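Local structure of TRAP dicarboxylate transporter-DctP subunit (Marinobacter aquaeolei, 4PFI) at residues A204-Y207 / S208-L212. The protein probably binds an organic acid in the periplasm and delivers it to a TRAP-type membrane transporter, as a solute-binding protein of the DctP family. Numbering follows the deposited sequence.
Sequences AQVY and SDLQL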
loop_
_atom_site.group_PDB
_atom_site.type_symbol
_atom_site.label_atom_id
_atom_site.label_comp_id
_atom_site.label_asym_id
_atom_site.label_seq_id
_atom_site.Cartn_x
_atom_site.Cartn_y
_atom_site.Cartn_z
ATOM N N ALA A 204 -9.530 -10.291 -10.073
ATOM C CA ALA A 204 -10.669 -10.313 -10.976
ATOM C C ALA A 204 -11.625 -11.457 -10.627
ATOM O O ALA A 204 -12.774 -11.517 -11.065
ATOM C CB ALA A 204 -10.181 -10.443 -12.374
ATOM N N GLN A 205 -11.138 -12.371 -9.814
ATOM C CA GLN A 205 -11.872 -13.581 -9.475
ATOM C C GLN A 205 -12.471 -13.443 -8.053
ATOM O O GLN A 205 -13.345 -14.223 -7.638
ATOM C CB GLN A 205 -10.834 -14.696 -9.514
ATOM C CG GLN A 205 -11.267 -16.013 -9.080
ATOM C CD GLN A 205 -10.123 -16.997 -9.113
ATOM O OE1 GLN A 205 -9.182 -16.840 -9.891
ATOM N NE2 GLN A 205 -10.226 -18.041 -8.301
ATOM N N VAL A 206 -11.986 -12.466 -7.302
ATOM C CA VAL A 206 -12.333 -12.382 -5.895
ATOM C C VAL A 206 -13.819 -12.170 -5.634
ATOM O O VAL A 206 -14.392 -12.824 -4.761
ATOM C CB VAL A 206 -11.489 -11.327 -5.185
ATOM C CG1 VAL A 206 -12.013 -11.023 -3.780
ATOM C CG2 VAL A 206 -10.048 -11.833 -5.148
ATOM N N TYR A 207 -14.451 -11.289 -6.407
ATOM C CA TYR A 207 -15.869 -11.003 -6.222
ATOM C C TYR A 207 -16.681 -12.303 -6.238
ATOM O O TYR A 207 -17.399 -12.606 -5.296
ATOM C CB TYR A 207 -16.379 -10.009 -7.276
ATOM C CG TYR A 207 -17.849 -9.668 -7.189
ATOM C CD1 TYR A 207 -18.830 -10.541 -7.670
ATOM C CD2 TYR A 207 -18.262 -8.451 -6.633
ATOM C CE1 TYR A 207 -20.168 -10.196 -7.590
ATOM C CE2 TYR A 207 -19.593 -8.096 -6.566
ATOM C CZ TYR A 207 -20.540 -8.967 -7.044
ATOM O OH TYR A 207 -21.867 -8.603 -6.969
ATOM N N SER A 208 -16.539 -13.066 -7.314
ATOM C CA SER A 208 -17.274 -14.310 -7.448
ATOM C C SER A 208 -16.847 -15.391 -6.427
ATOM O O SER A 208 -17.714 -16.078 -5.903
ATOM C CB SER A 208 -17.239 -14.833 -8.902
ATOM O OG SER A 208 -15.918 -15.044 -9.348
ATOM N N ASP A 209 -15.544 -15.532 -6.132
ATOM C CA ASP A 209 -15.118 -16.447 -5.059
ATOM C C ASP A 209 -15.720 -16.027 -3.687
ATOM O O ASP A 209 -16.135 -16.886 -2.909
ATOM C CB ASP A 209 -13.584 -16.564 -4.948
ATOM C CG ASP A 209 -12.960 -17.533 -5.981
ATOM O OD1 ASP A 209 -13.675 -18.371 -6.596
ATOM O OD2 ASP A 209 -11.715 -17.460 -6.182
ATOM N N LEU A 210 -15.778 -14.733 -3.386
ATOM C CA LEU A 210 -16.421 -14.304 -2.136
ATOM C C LEU A 210 -17.899 -14.716 -2.158
ATOM O O LEU A 210 -18.459 -15.168 -1.150
ATOM C CB LEU A 210 -16.352 -12.781 -1.906
ATOM C CG LEU A 210 -15.013 -12.187 -1.477
ATOM C CD1 LEU A 210 -15.089 -10.663 -1.392
ATOM C CD2 LEU A 210 -14.536 -12.789 -0.123
ATOM N N GLN A 211 -18.507 -14.566 -3.323
ATOM C CA GLN A 211 -19.921 -14.731 -3.440
ATOM C C GLN A 211 -20.295 -16.185 -3.273
ATOM O O GLN A 211 -21.348 -16.500 -2.742
ATOM C CB GLN A 211 -20.411 -14.201 -4.778
ATOM C CG GLN A 211 -21.895 -14.094 -4.869
ATOM C CD GLN A 211 -22.310 -13.496 -6.175
ATOM O OE1 GLN A 211 -21.768 -13.846 -7.214
ATOM N NE2 GLN A 211 -23.300 -12.584 -6.135
ATOM N N LEU A 212 -19.386 -17.067 -3.661
ATOM C CA LEU A 212 -19.625 -18.487 -3.681
ATOM C C LEU A 212 -19.185 -19.091 -2.358
ATOM O O LEU A 212 -19.448 -20.255 -2.077
ATOM C CB LEU A 212 -18.853 -19.129 -4.847
ATOM C CG LEU A 212 -19.455 -18.833 -6.226
ATOM C CD1 LEU A 212 -18.455 -19.188 -7.310
ATOM C CD2 LEU A 212 -20.764 -19.609 -6.463
HETATM O O HOH W 1 -15.209 -12.278 -9.873
#
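Gln205 and Asp209, one turn apart on the short helix 203-212, are joined twice, through backbone and through side chains. The main-chain bond, Asp209 N to Gln205 O at 3.0 Å, is nearly straight. In addition the carboxamide gives an N-H to the carboxylate, NE2 of Gln205 lying 2.7 Å from OD2 of Asp209 on its syn side but somewhat out of the carboxylate plane, in a bent bond (143°) with the two flat groups turned 76° apart. Glutamine suits the place because its extended chain, with CG anti to the backbone N (chi1 174°), carries an uncharged donor across to the acid. The other carboxylate oxygen, OD1, accepts from ND2 of Asn214, five residues further on, so Asp209 links this turn to the chain that follows. With alanine at Asp209, the side-chain amides of Gln205 and Asn214 would probably each lose an acceptor, and Gln205 would be freer to turn.

The next rungs are Leu210 N to Val206 O, 2.7 Å, and Gln211 N to Tyr207 O, 3.0 Å. One residue before the Gln205-Asp209 rung, a water takes the place of the direct bond, donating to Ala204 O and accepting from Ser208 N at 3.0 Å. On the buried side Val206 and Leu210 lie alongside each other, CG1 of Val206 3.9 Å from CD1 of Leu210, branched apolar groups that make no polar demand there. CE1 of Tyr207 loosely touches OE1 of Gln211 at 4.0 Å, ring and amide steeply inclined; tyrosine suits its place because the long ring carries the hydroxyl out to a hydrogen bond with Glu232. Polar links thus supplement the backbone ladder: water spans its opened rung, and one carboxylate accepts from two side-chain amides, one at each oxygen, tying the helix to the residues after it.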